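PDB 6KD0: vibralactone Cyclase from Boreostereum vibrans, which catalyses a cyclization that forms the fused bicyclic beta-lactone of vibralactone, using the alpha/beta-hydrolase fold of its family. Local coordinates for residues A151-A156 and P194-T199; N77-T82 and G109-D114; W189-P194 and H267-P272. One frame throughout, in Å; residues are numbered along the deposited sequence.

Interaction 1: A151-A156 and P194-T199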
loop_
_atom_site.group_PDB
_atom_site.type_symbol
_atom_site.label_atom_id
_atom_site.label_comp_id
_atom_site.label_asym_id
_atom_site.label_seq_id
_atom_site.Cartn_x
_atom_site.Cartn_y
_atom_site.Cartn_z
ATOM N N ALA A 151 6.818 -6.018 12.884
ATOM C CA ALA A 151 7.469 -5.468 14.072
ATOM C C ALA A 151 7.130 -3.987 14.251
ATOM O O ALA A 151 6.886 -3.522 15.372
ATOM C CB ALA A 151 8.975 -5.672 13.971
ATOM N N GLY A 152 7.106 -3.240 13.148
ATOM C CA GLY A 152 6.730 -1.843 13.212
ATOM C C GLY A 152 5.298 -1.656 13.652
ATOM O O GLY A 152 4.984 -0.712 14.385
ATOM N N LEU A 153 4.404 -2.556 13.208
ATOM C CA LEU A 153 2.994 -2.477 13.594
ATOM C C LEU A 153 2.844 -2.720 15.090
ATOM O O LEU A 153 2.091 -2.012 15.774
ATOM C CB LEU A 153 2.177 -3.496 12.795
ATOM C CG LEU A 153 0.651 -3.474 12.974
ATOM C CD1 LEU A 153 0.081 -2.151 12.469
ATOM C CD2 LEU A 153 -0.030 -4.658 12.274
ATOM N N LYS A 154 3.606 -3.688 15.612
ATOM C CA LYS A 154 3.582 -3.955 17.044
ATOM C C LYS A 154 4.129 -2.771 17.822
ATOM O O LYS A 154 3.554 -2.370 18.846
ATOM C CB LYS A 154 4.381 -5.218 17.368
ATOM C CG LYS A 154 3.704 -6.522 16.978
ATOM C CD LYS A 154 4.569 -7.726 17.391
ATOM C CE LYS A 154 4.563 -7.915 18.902
ATOM N NZ LYS A 154 5.454 -9.038 19.344
ATOM N N TRP A 155 5.232 -2.197 17.344
ATOM C CA TRP A 155 5.825 -1.050 18.016
ATOM C C TRP A 155 4.841 0.110 18.062
ATOM O O TRP A 155 4.657 0.736 19.111
ATOM C CB TRP A 155 7.117 -0.631 17.310
ATOM C CG TRP A 155 7.764 0.535 17.973
ATOM C CD1 TRP A 155 8.677 0.495 18.987
ATOM C CD2 TRP A 155 7.519 1.925 17.706
ATOM N NE1 TRP A 155 9.024 1.770 19.362
ATOM C CE2 TRP A 155 8.328 2.667 18.591
ATOM C CE3 TRP A 155 6.698 2.612 16.808
ATOM C CZ2 TRP A 155 8.344 4.062 18.596
ATOM C CZ3 TRP A 155 6.715 4.007 16.817
ATOM C CH2 TRP A 155 7.528 4.710 17.702
ATOM N N ALA A 156 4.196 0.400 16.931
ATOM C CA ALA A 156 3.279 1.532 16.854
ATOM C C ALA A 156 2.080 1.328 17.765
ATOM O O ALA A 156 1.629 2.274 18.421
ATOM C CB ALA A 156 2.821 1.753 15.412
ATOM N N PRO A 194 -2.480 -12.787 19.829
ATOM C CA PRO A 194 -3.096 -12.194 21.024
ATOM C C PRO A 194 -2.455 -10.881 21.446
ATOM O O PRO A 194 -3.089 -10.124 22.191
ATOM C CB PRO A 194 -2.937 -13.281 22.102
ATOM C CG PRO A 194 -1.976 -14.249 21.590
ATOM C CD PRO A 194 -1.912 -14.124 20.089
ATOM N N PHE A 195 -1.249 -10.562 20.955
ATOM C CA PHE A 195 -0.641 -9.258 21.232
ATOM C C PHE A 195 -1.584 -8.108 20.900
ATOM O O PHE A 195 -1.554 -7.062 21.556
ATOM C CB PHE A 195 0.649 -9.085 20.430
ATOM C CG PHE A 195 1.277 -7.728 20.585
ATOM C CD1 PHE A 195 2.134 -7.469 21.642
ATOM C CD2 PHE A 195 1.000 -6.705 19.681
ATOM C CE1 PHE A 195 2.716 -6.219 21.793
ATOM C CE2 PHE A 195 1.571 -5.458 19.825
ATOM C CZ PHE A 195 2.437 -5.213 20.885
ATOM N N PHE A 196 -2.397 -8.273 19.864
ATOM C CA PHE A 196 -3.259 -7.212 19.359
ATOM C C PHE A 196 -4.667 -7.273 19.931
ATOM O O PHE A 196 -5.513 -6.477 19.513
ATOM C CB PHE A 196 -3.334 -7.274 17.823
ATOM C CG PHE A 196 -2.096 -6.747 17.134
ATOM C CD1 PHE A 196 -1.903 -5.387 16.979
ATOM C CD2 PHE A 196 -1.120 -7.615 16.678
ATOM C CE1 PHE A 196 -0.764 -4.906 16.365
ATOM C CE2 PHE A 196 0.021 -7.143 16.061
ATOM C CZ PHE A 196 0.204 -5.790 15.905
ATOM N N ALA A 197 -4.932 -8.202 20.864
ATOM C CA ALA A 197 -6.291 -8.411 21.364
ATOM C C ALA A 197 -6.919 -7.108 21.849
ATOM O O ALA A 197 -8.088 -6.828 21.565
ATOM C CB ALA A 197 -6.289 -9.444 22.492
ATOM N N ASN A 198 -6.153 -6.299 22.578
ATOM C CA ASN A 198 -6.673 -5.066 23.154
ATOM C C ASN A 198 -6.559 -3.857 22.234
ATOM O O ASN A 198 -7.189 -2.836 22.512
ATOM C CB ASN A 198 -5.947 -4.742 24.460
ATOM C CG ASN A 198 -6.204 -5.780 25.523
ATOM O OD1 ASN A 198 -7.176 -6.546 25.439
ATOM N ND2 ASN A 198 -5.322 -5.837 26.521
ATOM N N THR A 199 -5.732 -3.925 21.192
ATOM C CA THR A 199 -5.579 -2.842 20.218
ATOM C C THR A 199 -5.672 -3.422 18.808
ATOM O O THR A 199 -4.710 -3.373 18.039
ATOM C CB THR A 199 -4.256 -2.099 20.426
ATOM O OG1 THR A 199 -3.155 -2.986 20.158
ATOM C CG2 THR A 199 -4.146 -1.567 21.860
#
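Lys154 NZ stands over the face of the Phe195 ring, 4.6 Å from the ring centroid, in a cation-pi interaction that is the polar element of this contact. The approach is completed by the methylene next to it: Lys154 CE lies 3.6 Å from the same centroid and almost on the ring normal, a CH-pi contact. The lysine chain bends at chi3 (72°), which folds its end back over the ring, while CB and CG cover the Phe195 rim near CE2. A long flexible chain suits this place, since its methylenes pack against carbon while the residue as a whole stays partly exposed. The helical segment is part of helix 144-158, which packs on the central sheet of the alpha/beta-hydrolase fold; residues 194-199 belong to the connection of a beta-alpha-beta crossover, between helix 178-192 and strand 203-207. Phe196 reaches deeper. Its CZ meets Lys154 CG at 3.7 Å, and Leu153 CG lies 3.8 Å from that same CZ, both coming obliquely to the ring. Leu153 and Phe196 also both touch Phe171 of strand 171-176, so apolar side chains fill the layer between helix, turn and sheet. Within the turn the two phenylalanines interlock: Phe195 CD2 sits over the centre of the Phe196 ring, 3.7 Å above its plane. Asp193 OD1 accepts a hydrogen bond from Phe195 N at the start of the turn.

Interaction 2: N77-T82 and G109-D114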
loop_
_atom_site.group_PDB
_atom_site.type_symbol
_atom_site.label_atom_id
_atom_site.label_comp_id
_atom_site.label_asym_id
_atom_site.label_seq_id
_atom_site.Cartn_x
_atom_site.Cartn_y
_atom_site.Cartn_z
ATOM N N ASN A 77 18.154 -2.543 13.319
ATOM C CA ASN A 77 17.184 -1.521 13.699
ATOM C C ASN A 77 16.536 -0.985 12.431
ATOM O O ASN A 77 17.128 -1.038 11.354
ATOM C CB ASN A 77 17.825 -0.342 14.449
ATOM C CG ASN A 77 18.236 -0.669 15.872
ATOM O OD1 ASN A 77 17.565 -1.416 16.581
ATOM N ND2 ASN A 77 19.335 -0.059 16.313
ATOM N N MET A 78 15.325 -0.445 12.574
ATOM C CA MET A 78 14.518 0.031 11.463
ATOM C C MET A 78 14.106 1.464 11.756
ATOM O O MET A 78 13.685 1.767 12.876
ATOM C CB MET A 78 13.263 -0.847 11.260
ATOM C CG MET A 78 12.305 -0.287 10.235
ATOM S SD MET A 78 10.935 -1.376 9.762
ATOM C CE MET A 78 10.030 -1.465 11.313
ATOM N N HIS A 79 14.252 2.341 10.768
ATOM C CA HIS A 79 13.766 3.709 10.887
ATOM C C HIS A 79 12.245 3.761 10.759
ATOM O O HIS A 79 11.659 3.124 9.874
ATOM C CB HIS A 79 14.414 4.591 9.820
ATOM C CG HIS A 79 13.787 5.946 9.700
ATOM N ND1 HIS A 79 13.329 6.450 8.502
ATOM C CD2 HIS A 79 13.528 6.893 10.632
ATOM C CE1 HIS A 79 12.831 7.660 8.700
ATOM N NE2 HIS A 79 12.930 7.948 9.987
ATOM N N VAL A 80 11.617 4.537 11.638
ATOM C CA VAL A 80 10.180 4.751 11.665
ATOM C C VAL A 80 9.955 6.256 11.731
ATOM O O VAL A 80 10.623 6.948 12.502
ATOM C CB VAL A 80 9.548 4.060 12.898
ATOM C CG1 VAL A 80 8.113 4.465 13.052
ATOM C CG2 VAL A 80 9.685 2.542 12.805
ATOM N N ARG A 81 9.038 6.777 10.927
ATOM C CA ARG A 81 8.668 8.179 11.036
ATOM C C ARG A 81 7.201 8.291 11.419
ATOM O O ARG A 81 6.347 7.587 10.863
ATOM C CB ARG A 81 8.939 8.929 9.732
ATOM C CG ARG A 81 8.337 10.340 9.698
ATOM C CD ARG A 81 8.944 11.174 8.561
ATOM N NE ARG A 81 10.272 11.660 8.908
ATOM C CZ ARG A 81 10.920 12.624 8.264
ATOM N NH1 ARG A 81 10.368 13.222 7.217
ATOM N NH2 ARG A 81 12.124 12.987 8.676
ATOM N N THR A 82 6.905 9.199 12.354
ATOM C CA THR A 82 5.549 9.474 12.795
ATOM C C THR A 82 5.200 10.917 12.453
ATOM O O THR A 82 6.054 11.817 12.513
ATOM C CB THR A 82 5.368 9.215 14.304
ATOM O OG1 THR A 82 6.177 10.129 15.061
ATOM C CG2 THR A 82 5.773 7.790 14.656
ATOM N N GLY A 109 12.555 1.700 -2.007
ATOM C CA GLY A 109 11.804 2.755 -1.358
ATOM C C GLY A 109 12.052 2.842 0.132
ATOM O O GLY A 109 12.738 2.017 0.738
ATOM N N ASN A 110 11.451 3.875 0.713
ATOM C CA ASN A 110 11.535 4.206 2.127
ATOM C C ASN A 110 10.446 5.247 2.394
ATOM O O ASN A 110 9.612 5.515 1.529
ATOM C CB ASN A 110 12.951 4.681 2.508
ATOM C CG ASN A 110 13.321 6.062 1.950
ATOM O OD1 ASN A 110 12.560 6.708 1.224
ATOM N ND2 ASN A 110 14.524 6.523 2.313
ATOM N N TYR A 111 10.450 5.833 3.592
ATOM C CA TYR A 111 9.420 6.815 3.975
ATOM C C TYR A 111 9.344 8.031 3.032
ATOM O O TYR A 111 8.293 8.702 2.966
ATOM C CB TYR A 111 9.687 7.285 5.407
ATOM C CG TYR A 111 10.864 8.243 5.426
ATOM C CD1 TYR A 111 12.168 7.760 5.358
ATOM C CD2 TYR A 111 10.676 9.625 5.446
ATOM C CE1 TYR A 111 13.273 8.640 5.329
ATOM C CE2 TYR A 111 11.759 10.503 5.424
ATOM C CZ TYR A 111 13.043 10.004 5.369
ATOM O OH TYR A 111 14.100 10.882 5.343
ATOM N N GLU A 112 10.418 8.332 2.286
ATOM C CA GLU A 112 10.406 9.535 1.451
ATOM C C GLU A 112 9.280 9.500 0.432
ATOM O O GLU A 112 8.651 10.539 0.165
ATOM C CB GLU A 112 11.743 9.705 0.742
ATOM C CG GLU A 112 12.863 10.091 1.666
ATOM C CD GLU A 112 14.196 10.095 0.959
ATOM O OE1 GLU A 112 14.356 10.921 0.041
ATOM O OE2 GLU A 112 15.061 9.262 1.304
ATOM N N MET A 113 8.952 8.299 -0.061
ATOM C CA MET A 113 7.921 8.132 -1.080
ATOM C C MET A 113 6.621 8.821 -0.702
ATOM O O MET A 113 5.987 9.479 -1.537
ATOM C CB MET A 113 7.663 6.653 -1.309
ATOM C CG MET A 113 8.792 5.969 -2.060
ATOM S SD MET A 113 8.528 4.193 -2.002
ATOM C CE MET A 113 9.222 3.692 -3.575
ATOM N N ASP A 114 6.194 8.670 0.547
ATOM C CA ASP A 114 4.864 9.151 0.891
ATOM C C ASP A 114 4.940 10.261 1.915
ATOM O O ASP A 114 3.902 10.663 2.468
ATOM C CB ASP A 114 3.985 7.996 1.381
ATOM C CG ASP A 114 3.971 6.843 0.395
ATOM O OD1 ASP A 114 3.374 7.004 -0.698
ATOM O OD2 ASP A 114 4.579 5.789 0.691
#
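The extended backbone of strand 76-85 passes the turn before helix 115-125 with Arg81 and Tyr111 nearest, their CA atoms 7.2 Å apart. Two residues apart on the strand, His79 and Arg81 both point toward the turn, where tyrosine offers a broad ring able to take imidazole edge and guanidinium at once. His79 CE1 is 3.4 Å from Tyr111 CD1, over one face of the tyrosine ring, toward the rim of that ring, in an offset edge-to-face pair with planes at 82°. Tyr111 CE2 lies over one face of the guanidinium, 3.5 Å from Arg81 NH1, the two planes inclined by 55°. Arginine suits this place because its flat group can rest against the ring while NE reaches Asp68 and NH1 Asp115, both in salt bridges. Glu112 CG packs on the face of the Tyr111 ring opposite the imidazole. The turn is shaped by an Asx turn, in which Asn110 OD1 accepts from Glu112 N at 2.9 Å. Asp68 OD1 also binds His79 NE2, and Asp133 takes His79 ND1 and Tyr111 N. With carboxylates at both its nitrogens, His79 is probably inclined to be protonated, which would make its CE1 hydrogen more positive and better suited to the tyrosine pi face.

Interaction 3: W189-P194 and H267-P272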
loop_
_atom_site.group_PDB
_atom_site.type_symbol
_atom_site.label_atom_id
_atom_site.label_comp_id
_atom_site.label_asym_id
_atom_site.label_seq_id
_atom_site.Cartn_x
_atom_site.Cartn_y
_atom_site.Cartn_z
ATOM N N TRP A 189 -1.717 -11.888 10.215
ATOM C CA TRP A 189 -0.914 -12.167 11.403
ATOM C C TRP A 189 -1.502 -11.506 12.647
ATOM O O TRP A 189 -1.592 -12.128 13.711
ATOM C CB TRP A 189 0.519 -11.703 11.182
ATOM C CG TRP A 189 1.295 -12.562 10.252
ATOM C CD1 TRP A 189 0.949 -13.798 9.786
ATOM C CD2 TRP A 189 2.572 -12.262 9.697
ATOM N NE1 TRP A 189 1.930 -14.278 8.955
ATOM C CE2 TRP A 189 2.946 -13.357 8.895
ATOM C CE3 TRP A 189 3.439 -11.170 9.804
ATOM C CZ2 TRP A 189 4.162 -13.401 8.213
ATOM C CZ3 TRP A 189 4.642 -11.206 9.114
ATOM C CH2 TRP A 189 4.990 -12.314 8.325
ATOM N N ALA A 190 -1.913 -10.243 12.524
ATOM C CA ALA A 190 -2.407 -9.496 13.673
ATOM C C ALA A 190 -3.738 -10.053 14.149
ATOM O O ALA A 190 -4.008 -10.084 15.360
ATOM C CB ALA A 190 -2.537 -8.012 13.314
ATOM N N ARG A 191 -4.589 -10.486 13.207
ATOM C CA ARG A 191 -5.839 -11.119 13.592
ATOM C C ARG A 191 -5.567 -12.295 14.507
ATOM O O ARG A 191 -6.236 -12.464 15.532
ATOM C CB ARG A 191 -6.602 -11.582 12.350
ATOM C CG ARG A 191 -7.858 -12.374 12.681
ATOM C CD ARG A 191 -8.330 -13.148 11.466
ATOM N NE ARG A 191 -7.305 -14.097 11.038
ATOM C CZ ARG A 191 -7.274 -14.694 9.852
ATOM N NH1 ARG A 191 -8.228 -14.461 8.960
ATOM N NH2 ARG A 191 -6.292 -15.539 9.564
ATOM N N ASP A 192 -4.546 -13.083 14.184
ATOM C CA ASP A 192 -4.316 -14.289 14.975
ATOM C C ASP A 192 -3.440 -14.084 16.212
ATOM O O ASP A 192 -3.337 -14.992 17.044
ATOM C CB ASP A 192 -3.720 -15.357 14.072
ATOM C CG ASP A 192 -4.663 -15.726 12.951
ATOM O OD1 ASP A 192 -5.901 -15.601 13.172
ATOM O OD2 ASP A 192 -4.180 -16.096 11.857
ATOM N N ASP A 193 -2.858 -12.911 16.394
ATOM C CA ASP A 193 -1.851 -12.720 17.433
ATOM C C ASP A 193 -2.497 -12.109 18.672
ATOM O O ASP A 193 -3.014 -10.983 18.596
ATOM C CB ASP A 193 -0.744 -11.823 16.906
ATOM C CG ASP A 193 0.457 -11.723 17.839
ATOM O OD1 ASP A 193 0.369 -12.099 19.026
ATOM O OD2 ASP A 193 1.516 -11.253 17.369
ATOM N N PRO A 194 -2.480 -12.787 19.829
ATOM C CA PRO A 194 -3.096 -12.194 21.024
ATOM C C PRO A 194 -2.455 -10.881 21.446
ATOM O O PRO A 194 -3.089 -10.124 22.191
ATOM C CB PRO A 194 -2.937 -13.281 22.102
ATOM C CG PRO A 194 -1.976 -14.249 21.590
ATOM C CD PRO A 194 -1.912 -14.124 20.089
ATOM N N HIS A 267 -9.655 -16.075 5.518
ATOM C CA HIS A 267 -9.763 -14.628 5.381
ATOM C C HIS A 267 -10.911 -14.067 6.202
ATOM O O HIS A 267 -11.294 -12.913 6.002
ATOM C CB HIS A 267 -9.935 -14.217 3.915
ATOM C CG HIS A 267 -8.822 -14.680 3.032
ATOM N ND1 HIS A 267 -7.522 -14.250 3.192
ATOM C CD2 HIS A 267 -8.809 -15.542 1.988
ATOM C CE1 HIS A 267 -6.756 -14.829 2.284
ATOM N NE2 HIS A 267 -7.508 -15.621 1.544
ATOM N N ALA A 268 -11.472 -14.855 7.121
ATOM C CA ALA A 268 -12.536 -14.340 7.974
ATOM C C ALA A 268 -11.950 -13.427 9.043
ATOM O O ALA A 268 -10.769 -13.528 9.400
ATOM C CB ALA A 268 -13.310 -15.483 8.642
ATOM N N ASN A 269 -12.787 -12.512 9.532
ATOM C CA ASN A 269 -12.477 -11.710 10.708
ATOM C C ASN A 269 -11.297 -10.754 10.467
ATOM O O ASN A 269 -10.622 -10.339 11.413
ATOM C CB ASN A 269 -12.211 -12.611 11.924
ATOM C CG ASN A 269 -12.325 -11.866 13.244
ATOM O OD1 ASN A 269 -13.044 -10.865 13.341
ATOM N ND2 ASN A 269 -11.603 -12.338 14.268
ATOM N N LEU A 270 -11.041 -10.404 9.199
ATOM C CA LEU A 270 -10.097 -9.357 8.851
ATOM C C LEU A 270 -10.758 -8.001 9.047
ATOM O O LEU A 270 -11.986 -7.916 9.154
ATOM C CB LEU A 270 -9.650 -9.515 7.400
ATOM C CG LEU A 270 -8.836 -10.773 7.097
ATOM C CD1 LEU A 270 -8.598 -10.896 5.606
ATOM C CD2 LEU A 270 -7.520 -10.739 7.836
ATOM N N PRO A 271 -9.978 -6.923 9.110
ATOM C CA PRO A 271 -10.582 -5.588 9.236
ATOM C C PRO A 271 -11.355 -5.219 7.985
ATOM O O PRO A 271 -11.094 -5.757 6.896
ATOM C CB PRO A 271 -9.376 -4.653 9.442
ATOM C CG PRO A 271 -8.213 -5.538 9.746
ATOM C CD PRO A 271 -8.504 -6.880 9.148
ATOM N N PRO A 272 -12.332 -4.322 8.106
ATOM C CA PRO A 272 -13.007 -3.809 6.914
ATOM C C PRO A 272 -11.971 -3.306 5.921
ATOM O O PRO A 272 -10.958 -2.725 6.303
ATOM C CB PRO A 272 -13.887 -2.674 7.451
ATOM C CG PRO A 272 -13.992 -2.906 8.925
ATOM C CD PRO A 272 -12.798 -3.702 9.359
#
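Extended through chi1 (174°), with CG anti to the backbone N, and then bent at chi3 (61°), Arg191 carries its guanidinium from the last turn of helix 178-192 to the backbone at Ala268. There Arg191 NH1 donates to Ala268 O at 2.7 Å, in the carbonyl plane but not quite straight, with 149° at the hydrogen. The aliphatic part of the arginine crosses the Asn269 side chain at a slant, Arg191 CD 3.9 Å from Asn269 CB, while Leu270 CD2 lies 4.0 Å from Arg191 NH1 at the guanidinium end. Asn269 has positive phi and psi, a left-handed conformation that asparagine tolerates well, a few residues before strand 273-278, one of the parallel strands of the alpha/beta-hydrolase sheet. Leu270, by contrast, suits a buried place, packing on Tyr290 and Val294 of helix 284-296. Arg191 holds the carboxylate of Asp192 side-on in a salt bridge, Arg191 NE to Asp192 OD1 at 3.0 Å and Arg191 NH2 to Asp192 OD2 at 3.2 Å. Ser266 O is a second acceptor for NH1. All three guanidinium nitrogens therefore have hydrogen-bond partners, which limits the rotation of the group; the carboxylate probably offsets much of its charge while NH1 ties the helix end to main-chain oxygens.

Interaction 2 closes along the chain before interaction 1 opens, whereas interactions 1 and 3 cross, their segments alternating and sharing Pro194. Interactions 1 and 3 have centres about 12 Å apart and touch where Phe196 packs on Ala190; together they pack the end of helix 178-192 and the chain leaving it against helix 144-158 and the loop before strand 273-278. That helix begins next to Ser177, probably the nucleophile of a catalytic triad. The centre of interaction 2 is about 19 Å from that of interaction 1 and about 25 Å from that of interaction 3. Strand 76-85 connects interactions 1 and 2: Met78 packs on Gly152 and Val80 on Trp155 of helix 144-158, while His79 and Arg81 face the turn at 109-114.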